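Local coordinates for protein endo-1,4-beta-mannanase (Eisenia fetida, PDB 5Y6T) that probably hydrolyses internal beta-1,4-mannosidic bonds in the backbone of mannan polysaccharides, as a cold-adapted glycoside hydrolase of family GH5, at residues Ser230-Thr235 with Ala273-Ser278; Tyr263-Tyr268 with Tyr287-Pro292. One frame throughout, in Å; residues are numbered along the deposited sequence.

From the N terminus, the chain passes through the first barrel strands and leaves strand 223-228 into residues 230-235, half of contact 1. Helix 246-253 and strand 262-266 follow, then the second half, 273-278, which closes a loop over the 37 residues between. Contact 2 opens on strand 262-266, inside that loop, and ends at 287-292, beyond it, so the two contacts cross rather than nest. Contact 1 ties together the loops after two neighbouring parallel strands; contact 2 ties the later of these strands to the helix-free connection leading into strand 293-297. With centres about 9 Å apart, they meet where Tyr287 OH reaches Ser277 O and Ser278 OG reaches Thr267 OG1.

Contact 1 (Ser230-Thr235 with Ala273-Ser278); sequences SERAQT and AYTSSS
Glu231, at the start of the 3-10 segment 231-233, faces a type I beta turn running from Thr275 to Ser278, with the CA atoms of Glu231 and Ser278 6.4 Å apart. The glutamate side chain places CG between its own backbone N and carbonyl carbon (chi1 67°) and then bends at chi2, bringing the carboxylate to the turn. There OE2 accepts two hydrogen bonds from hydroxyls: Thr275 OG1 donates from 2.7 Å to the syn lone pair of Glu231 OE2, and Ser277 OG donates to the anti one over a short 2.5 Å. In the (beta/alpha)8 barrel of GH5 enzymes these loops follow the C-terminal ends of adjacent strands, here 223-228 and 262-266, on the face that carries the active-site cleft. Trp240 NE1, later in the loop that holds Glu231, also bonds Ser277 OG and helps to position it. Arg232 NH2 lies 3.4 Å from the methyl CG2 of Thr275, meeting it obliquely. On the same group, NH1 of Arg232 bonds Ser230 OG at 3.1 Å, the hydroxyl tilted 16° from the guanidinium plane. Ser230 OG accepts the backbone N of Arg232 as well, forming an ST turn.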
ATOM      1  N   SER A 230      -7.943   6.740   5.674  1.00 20.26           N
ATOM      2  CA  SER A 230      -9.143   7.476   5.194  1.00 18.20           C
ATOM      3  C   SER A 230      -8.604   8.641   4.320  1.00 19.25           C
ATOM      4  O   SER A 230      -7.380   8.842   4.224  1.00 21.61           O
ATOM      5  CB  SER A 230      -9.919   7.998   6.394  1.00 20.28           C
ATOM      6  OG  SER A 230      -9.279   9.102   6.956  1.00 19.32           O
ATOM      7  N   GLU A 231      -9.520   9.331   3.635  1.00 18.92           N
ATOM      8  CA  GLU A 231      -9.193  10.468   2.817  1.00 18.64           C
ATOM      9  C   GLU A 231      -8.612  11.596   3.651  1.00 20.28           C
ATOM     10  O   GLU A 231      -8.026  12.510   3.080  1.00 19.88           O
ATOM     11  CB  GLU A 231     -10.436  10.982   2.058  1.00 20.13           C
ATOM     12  CG  GLU A 231     -11.523  11.590   2.982  1.00 20.29           C
ATOM     13  CD  GLU A 231     -12.539  10.573   3.536  1.00 21.48           C
ATOM     14  OE1 GLU A 231     -12.259   9.351   3.570  1.00 21.86           O
ATOM     15  OE2 GLU A 231     -13.588  11.084   4.033  1.00 22.82           O
ATOM     16  N   ARG A 232      -8.832  11.581   4.988  1.00 20.62           N
ATOM     17  CA  ARG A 232      -8.517  12.702   5.818  1.00 21.00           C
ATOM     18  C   ARG A 232      -7.052  13.079   5.858  1.00 21.43           C
ATOM     19  O   ARG A 232      -6.713  14.198   6.261  1.00 22.97           O
ATOM     20  CB  ARG A 232      -8.982  12.461   7.252  1.00 21.40           C
ATOM     21  CG  ARG A 232     -10.477  12.211   7.421  1.00 21.36           C
ATOM     22  CD  ARG A 232     -10.697  12.047   8.917  1.00 22.62           C
ATOM     23  NE  ARG A 232     -12.029  11.570   9.287  1.00 25.16           N
ATOM     24  CZ  ARG A 232     -12.456  10.306   9.321  1.00 26.35           C
ATOM     25  NH1 ARG A 232     -11.735   9.288   8.873  1.00 25.65           N
ATOM     26  NH2 ARG A 232     -13.708  10.082   9.761  1.00 27.60           N
ATOM     27  N   ALA A 233      -6.151  12.147   5.474  1.00 21.15           N
ATOM     28  CA  ALA A 233      -4.742  12.429   5.401  1.00 21.05           C
ATOM     29  C   ALA A 233      -4.122  12.517   3.998  1.00 19.40           C
ATOM     30  O   ALA A 233      -2.882  12.648   3.880  1.00 20.48           O
ATOM     31  CB  ALA A 233      -4.011  11.372   6.216  1.00 22.16           C
ATOM     32  N   GLN A 234      -4.967  12.484   2.953  1.00 19.76           N
ATOM     33  CA  GLN A 234      -4.470  12.517   1.589  1.00 19.30           C
ATOM     34  C   GLN A 234      -5.241  13.443   0.689  1.00 19.62           C
ATOM     35  O   GLN A 234      -5.362  13.201  -0.495  1.00 21.29           O
ATOM     36  CB  GLN A 234      -4.378  11.108   1.034  1.00 19.39           C
ATOM     37  CG  GLN A 234      -3.080  10.450   1.447  1.00 19.25           C
ATOM     38  CD  GLN A 234      -2.713   9.146   0.748  1.00 22.36           C
ATOM     39  OE1 GLN A 234      -2.931   9.012  -0.425  1.00 20.49           O
ATOM     40  NE2 GLN A 234      -2.018   8.234   1.478  1.00 20.35           N
ATOM     41  N   THR A 235      -5.796  14.514   1.270  1.00 19.37           N
ATOM     42  CA  THR A 235      -6.374  15.565   0.405  1.00 19.54           C
ATOM     43  C   THR A 235      -6.252  16.889   1.187  1.00 20.48           C
ATOM     44  O   THR A 235      -6.472  16.858   2.397  1.00 19.06           O
ATOM     45  CB  THR A 235      -7.812  15.295  -0.114  1.00 21.42           C
ATOM     46  OG1 THR A 235      -8.230  16.333  -0.992  1.00 18.12           O
ATOM     47  CG2 THR A 235      -8.875  15.167   0.996  1.00 22.01           C
ATOM     48  N   ALA A 273     -22.210   4.301   8.259  1.00 23.03           N
ATOM     49  CA  ALA A 273     -22.129   5.374   7.305  1.00 25.69           C
ATOM     50  C   ALA A 273     -20.687   5.721   6.917  1.00 23.31           C
ATOM     51  O   ALA A 273     -19.814   5.773   7.766  1.00 23.92           O
ATOM     52  CB  ALA A 273     -22.774   6.653   7.889  1.00 27.21           C
ATOM     53  N   TYR A 274     -20.477   5.923   5.634  1.00 24.38           N
ATOM     54  CA  TYR A 274     -19.218   6.497   5.186  1.00 22.87           C
ATOM     55  C   TYR A 274     -19.213   7.976   5.532  1.00 26.26           C
ATOM     56  O   TYR A 274     -20.284   8.627   5.643  1.00 24.80           O
ATOM     57  CB  TYR A 274     -19.099   6.328   3.682  1.00 22.57           C
ATOM     58  CG  TYR A 274     -18.762   4.937   3.233  1.00 21.79           C
ATOM     59  CD1 TYR A 274     -17.473   4.392   3.421  1.00 21.22           C
ATOM     60  CD2 TYR A 274     -19.690   4.166   2.518  1.00 24.19           C
ATOM     61  CE1 TYR A 274     -17.163   3.122   2.933  1.00 21.54           C
ATOM     62  CE2 TYR A 274     -19.396   2.870   2.085  1.00 23.98           C
ATOM     63  CZ  TYR A 274     -18.150   2.369   2.262  1.00 23.33           C
ATOM     64  OH  TYR A 274     -17.804   1.146   1.748  1.00 22.64           O
ATOM     65  N   THR A 275     -18.010   8.547   5.708  1.00 22.80           N
ATOM     66  CA  THR A 275     -17.853  10.003   5.609  1.00 22.69           C
ATOM     67  C   THR A 275     -18.361  10.540   4.284  1.00 22.80           C
ATOM     68  O   THR A 275     -18.296   9.870   3.223  1.00 23.99           O
ATOM     69  CB  THR A 275     -16.363  10.375   5.729  1.00 24.69           C
ATOM     70  OG1 THR A 275     -15.598   9.544   4.849  1.00 25.90           O
ATOM     71  CG2 THR A 275     -15.871  10.189   7.157  1.00 25.41           C
ATOM     72  N   SER A 276     -18.829  11.785   4.310  1.00 24.18           N
ATOM     73  CA  SER A 276     -19.369  12.391   3.086  1.00 23.44           C
ATOM     74  C   SER A 276     -18.257  12.637   2.035  1.00 23.54           C
ATOM     75  O   SER A 276     -18.566  12.778   0.851  1.00 25.21           O
ATOM     76  CB  SER A 276     -20.157  13.662   3.435  1.00 26.27           C
ATOM     77  OG  SER A 276     -19.269  14.591   4.061  1.00 30.55           O
ATOM     78  N   SER A 277     -16.984  12.621   2.469  1.00 21.42           N
ATOM     79  CA  SER A 277     -15.839  12.816   1.614  1.00 21.17           C
ATOM     80  C   SER A 277     -15.083  11.466   1.302  1.00 20.15           C
ATOM     81  O   SER A 277     -13.981  11.500   0.744  1.00 20.90           O
ATOM     82  CB  SER A 277     -14.874  13.823   2.254  1.00 20.38           C
ATOM     83  OG  SER A 277     -14.524  13.394   3.565  1.00 21.53           O
ATOM     84  N   SER A 278     -15.724  10.341   1.634  1.00 20.68           N
ATOM     85  CA  SER A 278     -15.216   9.011   1.298  1.00 21.25           C
ATOM     86  C   SER A 278     -14.964   8.905  -0.189  1.00 19.97           C
ATOM     87  O   SER A 278     -15.841   9.346  -0.993  1.00 19.97           O
ATOM     88  CB  SER A 278     -16.232   7.933   1.668  1.00 21.90           C
ATOM     89  OG  SER A 278     -15.790   6.673   1.165  1.00 20.09           O
TER

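Contact 2 (Tyr263-Tyr268 with Tyr287-Pro292)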
ATOM      1  N   TYR A 263      -1.306   8.314  -4.798  1.00 18.71           N
ATOM      2  CA  TYR A 263      -2.031   8.382  -3.512  1.00 17.84           C
ATOM      3  C   TYR A 263      -2.925   7.093  -3.399  1.00 17.51           C
ATOM      4  O   TYR A 263      -3.209   6.383  -4.391  1.00 18.72           O
ATOM      5  CB  TYR A 263      -2.875   9.638  -3.412  1.00 16.96           C
ATOM      6  CG  TYR A 263      -2.040  10.882  -3.428  1.00 17.20           C
ATOM      7  CD1 TYR A 263      -1.133  11.167  -2.404  1.00 19.90           C
ATOM      8  CD2 TYR A 263      -2.131  11.787  -4.446  1.00 19.48           C
ATOM      9  CE1 TYR A 263      -0.359  12.295  -2.424  1.00 19.36           C
ATOM     10  CE2 TYR A 263      -1.338  12.947  -4.468  1.00 19.13           C
ATOM     11  CZ  TYR A 263      -0.426  13.181  -3.441  1.00 18.04           C
ATOM     12  OH  TYR A 263       0.363  14.300  -3.348  1.00 19.61           O
ATOM     13  N   GLN A 264      -3.284   6.799  -2.156  1.00 16.50           N
ATOM     14  CA  GLN A 264      -4.048   5.594  -1.891  1.00 18.75           C
ATOM     15  C   GLN A 264      -4.884   5.837  -0.628  1.00 19.38           C
ATOM     16  O   GLN A 264      -4.325   6.013   0.438  1.00 21.48           O
ATOM     17  CB  GLN A 264      -3.089   4.415  -1.699  1.00 17.55           C
ATOM     18  CG  GLN A 264      -3.788   3.141  -1.274  1.00 18.63           C
ATOM     19  CD  GLN A 264      -2.910   1.987  -0.873  1.00 19.68           C
ATOM     20  OE1 GLN A 264      -3.366   1.096  -0.122  1.00 18.62           O
ATOM     21  NE2 GLN A 264      -1.677   2.008  -1.258  1.00 19.52           N
ATOM     22  N   MET A 265      -6.190   5.886  -0.771  1.00 18.72           N
ATOM     23  CA  MET A 265      -7.079   6.094   0.330  1.00 17.95           C
ATOM     24  C   MET A 265      -7.844   4.840   0.602  1.00 19.43           C
ATOM     25  O   MET A 265      -8.423   4.258  -0.292  1.00 23.64           O
ATOM     26  CB  MET A 265      -8.108   7.167  -0.078  1.00 18.74           C
ATOM     27  CG  MET A 265      -7.450   8.517  -0.285  1.00 17.47           C
ATOM     28  SD  MET A 265      -8.732   9.631  -0.772  1.00 20.72           S
ATOM     29  CE  MET A 265      -7.916  11.197  -0.792  1.00 20.49           C
ATOM     30  N   HIS A 266      -7.832   4.396   1.835  1.00 17.96           N
ATOM     31  CA  HIS A 266      -8.715   3.320   2.299  1.00 18.14           C
ATOM     32  C   HIS A 266     -10.036   3.902   2.800  1.00 18.99           C
ATOM     33  O   HIS A 266     -10.100   5.105   3.141  1.00 19.10           O
ATOM     34  CB  HIS A 266      -8.063   2.620   3.462  1.00 18.03           C
ATOM     35  CG  HIS A 266      -6.730   2.041   3.100  1.00 18.07           C
ATOM     36  ND1 HIS A 266      -5.840   1.548   4.041  1.00 18.45           N
ATOM     37  CD2 HIS A 266      -6.093   1.980   1.910  1.00 18.34           C
ATOM     38  CE1 HIS A 266      -4.757   1.139   3.418  1.00 17.29           C
ATOM     39  NE2 HIS A 266      -4.883   1.387   2.129  1.00 18.59           N
ATOM     40  N   THR A 267     -11.113   3.126   2.755  1.00 18.09           N
ATOM     41  CA  THR A 267     -12.328   3.716   3.256  1.00 18.30           C
ATOM     42  C   THR A 267     -13.228   2.637   3.800  1.00 19.70           C
ATOM     43  O   THR A 267     -13.492   1.613   3.120  1.00 20.16           O
ATOM     44  CB  THR A 267     -13.067   4.610   2.224  1.00 18.83           C
ATOM     45  OG1 THR A 267     -14.200   5.311   2.865  1.00 22.06           O
ATOM     46  CG2 THR A 267     -13.567   3.750   0.999  1.00 21.89           C
ATOM     47  N   TYR A 268     -13.685   2.876   5.012  1.00 19.75           N
ATOM     48  CA  TYR A 268     -14.670   2.026   5.665  1.00 22.20           C
ATOM     49  C   TYR A 268     -15.709   2.868   6.350  1.00 22.70           C
ATOM     50  O   TYR A 268     -15.427   4.012   6.783  1.00 21.50           O
ATOM     51  CB  TYR A 268     -13.995   1.207   6.730  1.00 21.28           C
ATOM     52  CG  TYR A 268     -12.963   0.235   6.151  1.00 20.77           C
ATOM     53  CD1 TYR A 268     -13.363  -1.021   5.651  1.00 20.47           C
ATOM     54  CD2 TYR A 268     -11.609   0.560   6.102  1.00 20.29           C
ATOM     55  CE1 TYR A 268     -12.419  -1.942   5.251  1.00 20.04           C
ATOM     56  CE2 TYR A 268     -10.655  -0.333   5.633  1.00 20.07           C
ATOM     57  CZ  TYR A 268     -11.062  -1.588   5.166  1.00 21.30           C
ATOM     58  OH  TYR A 268     -10.132  -2.505   4.751  1.00 20.23           O
ATOM     59  N   TYR A 287     -10.810  15.645  -4.983  1.00 19.22           N
ATOM     60  CA  TYR A 287      -9.676  15.726  -4.114  1.00 17.07           C
ATOM     61  C   TYR A 287      -8.566  16.655  -4.612  1.00 18.11           C
ATOM     62  O   TYR A 287      -7.627  17.001  -3.834  1.00 20.51           O
ATOM     63  CB  TYR A 287      -9.075  14.345  -3.816  1.00 17.83           C
ATOM     64  CG  TYR A 287      -9.982  13.394  -3.106  1.00 18.48           C
ATOM     65  CD1 TYR A 287     -10.580  13.776  -1.917  1.00 18.92           C
ATOM     66  CD2 TYR A 287     -10.199  12.131  -3.580  1.00 20.40           C
ATOM     67  CE1 TYR A 287     -11.428  12.892  -1.228  1.00 20.62           C
ATOM     68  CE2 TYR A 287     -10.993  11.227  -2.899  1.00 19.23           C
ATOM     69  CZ  TYR A 287     -11.597  11.608  -1.732  1.00 20.38           C
ATOM     70  OH  TYR A 287     -12.420  10.677  -1.075  1.00 19.99           O
ATOM     71  N   ASN A 288      -8.630  17.026  -5.887  1.00 18.30           N
ATOM     72  CA  ASN A 288      -7.668  17.918  -6.555  1.00 19.51           C
ATOM     73  C   ASN A 288      -6.178  17.534  -6.276  1.00 20.12           C
ATOM     74  O   ASN A 288      -5.367  18.324  -5.711  1.00 20.79           O
ATOM     75  CB  ASN A 288      -7.890  19.381  -6.159  1.00 20.43           C
ATOM     76  CG  ASN A 288      -7.172  20.287  -7.125  1.00 18.97           C
ATOM     77  OD1 ASN A 288      -6.922  19.890  -8.260  1.00 20.71           O
ATOM     78  ND2 ASN A 288      -6.709  21.412  -6.630  1.00 20.84           N
ATOM     79  N   LEU A 289      -5.884  16.265  -6.538  1.00 19.80           N
ATOM     80  CA  LEU A 289      -4.559  15.688  -6.298  1.00 19.13           C
ATOM     81  C   LEU A 289      -3.649  15.847  -7.481  1.00 17.64           C
ATOM     82  O   LEU A 289      -4.113  15.863  -8.630  1.00 20.62           O
ATOM     83  CB  LEU A 289      -4.702  14.175  -5.935  1.00 17.76           C
ATOM     84  CG  LEU A 289      -5.567  13.910  -4.714  1.00 19.50           C
ATOM     85  CD1 LEU A 289      -5.920  12.432  -4.559  1.00 20.89           C
ATOM     86  CD2 LEU A 289      -4.978  14.452  -3.444  1.00 19.99           C
ATOM     87  N   ASP A 290      -2.364  15.888  -7.175  1.00 19.44           N
ATOM     88  CA  ASP A 290      -1.256  15.893  -8.139  1.00 20.18           C
ATOM     89  C   ASP A 290      -0.658  14.553  -8.525  1.00 19.91           C
ATOM     90  O   ASP A 290       0.428  14.485  -9.145  1.00 20.98           O
ATOM     91  CB  ASP A 290      -0.145  16.891  -7.701  1.00 19.41           C
ATOM     92  CG  ASP A 290       0.511  16.514  -6.369  1.00 23.12           C
ATOM     93  OD1 ASP A 290       0.044  15.570  -5.717  1.00 20.68           O
ATOM     94  OD2 ASP A 290       1.338  17.323  -5.826  1.00 24.63           O
ATOM     95  N   LYS A 291      -1.381  13.463  -8.199  1.00 19.75           N
ATOM     96  CA  LYS A 291      -1.014  12.077  -8.538  1.00 19.91           C
ATOM     97  C   LYS A 291      -2.338  11.352  -8.660  1.00 19.15           C
ATOM     98  O   LYS A 291      -3.348  11.769  -8.061  1.00 18.71           O
ATOM     99  CB  LYS A 291      -0.218  11.413  -7.396  1.00 19.92           C
ATOM    100  CG  LYS A 291       1.011  12.233  -6.981  1.00 18.13           C
ATOM    101  CD  LYS A 291       1.742  11.539  -5.823  1.00 19.96           C
ATOM    102  CE  LYS A 291       2.799  12.400  -5.143  1.00 18.31           C
ATOM    103  NZ  LYS A 291       3.866  12.814  -6.054  1.00 19.78           N
ATOM    104  N   PRO A 292      -2.345  10.243  -9.405  1.00 19.79           N
ATOM    105  CA  PRO A 292      -3.501   9.353  -9.355  1.00 20.25           C
ATOM    106  C   PRO A 292      -3.755   8.841  -7.956  1.00 20.63           C
ATOM    107  O   PRO A 292      -2.864   8.957  -7.107  1.00 20.81           O
ATOM    108  CB  PRO A 292      -3.121   8.211 -10.336  1.00 21.67           C
ATOM    109  CG  PRO A 292      -1.774   8.417 -10.798  1.00 22.86           C
ATOM    110  CD  PRO A 292      -1.199   9.642 -10.104  1.00 21.49           C
TER
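Met265 packs tightly over Tyr287 in the buried half of this contact, its methyl CE 3.5 Å from the centroid of the tyrosine ring and almost on the ring normal. The thioether SD lies over the same face, off centre and 3.5 Å from Tyr287 CE2, a Met-aromatic contact joined to a CH-pi one. With chi2 and chi3 both near 180°, the straight Met265 side chain carries SD and CE across to the ring. Next along, Leu289 CB meets the Tyr263 ring obliquely, 3.8 Å from CD2. Strand 262-266 belongs to the parallel barrel, and the chain returning to strand 293-297 passes along it without a helix, a departure from the classic beta-alpha-beta crossover. One backbone bond, Tyr263 N to Pro292 O at 2.9 Å, ties the return to the strand. The side nearer solvent is more polar, resting on exposed Asp290 and partly exposed Lys291. Asp290 receives the Tyr263 hydroxyl, OH to OD1 2.7 Å, on its syn lone pair, the carboxylate lying at the ring edge with the two planes only 5° apart. Lys291 crosses one face of the Tyr263 ring at about a right angle, CD 3.9 Å from the centroid, while its NZ goes on to a salt bridge with Asp246.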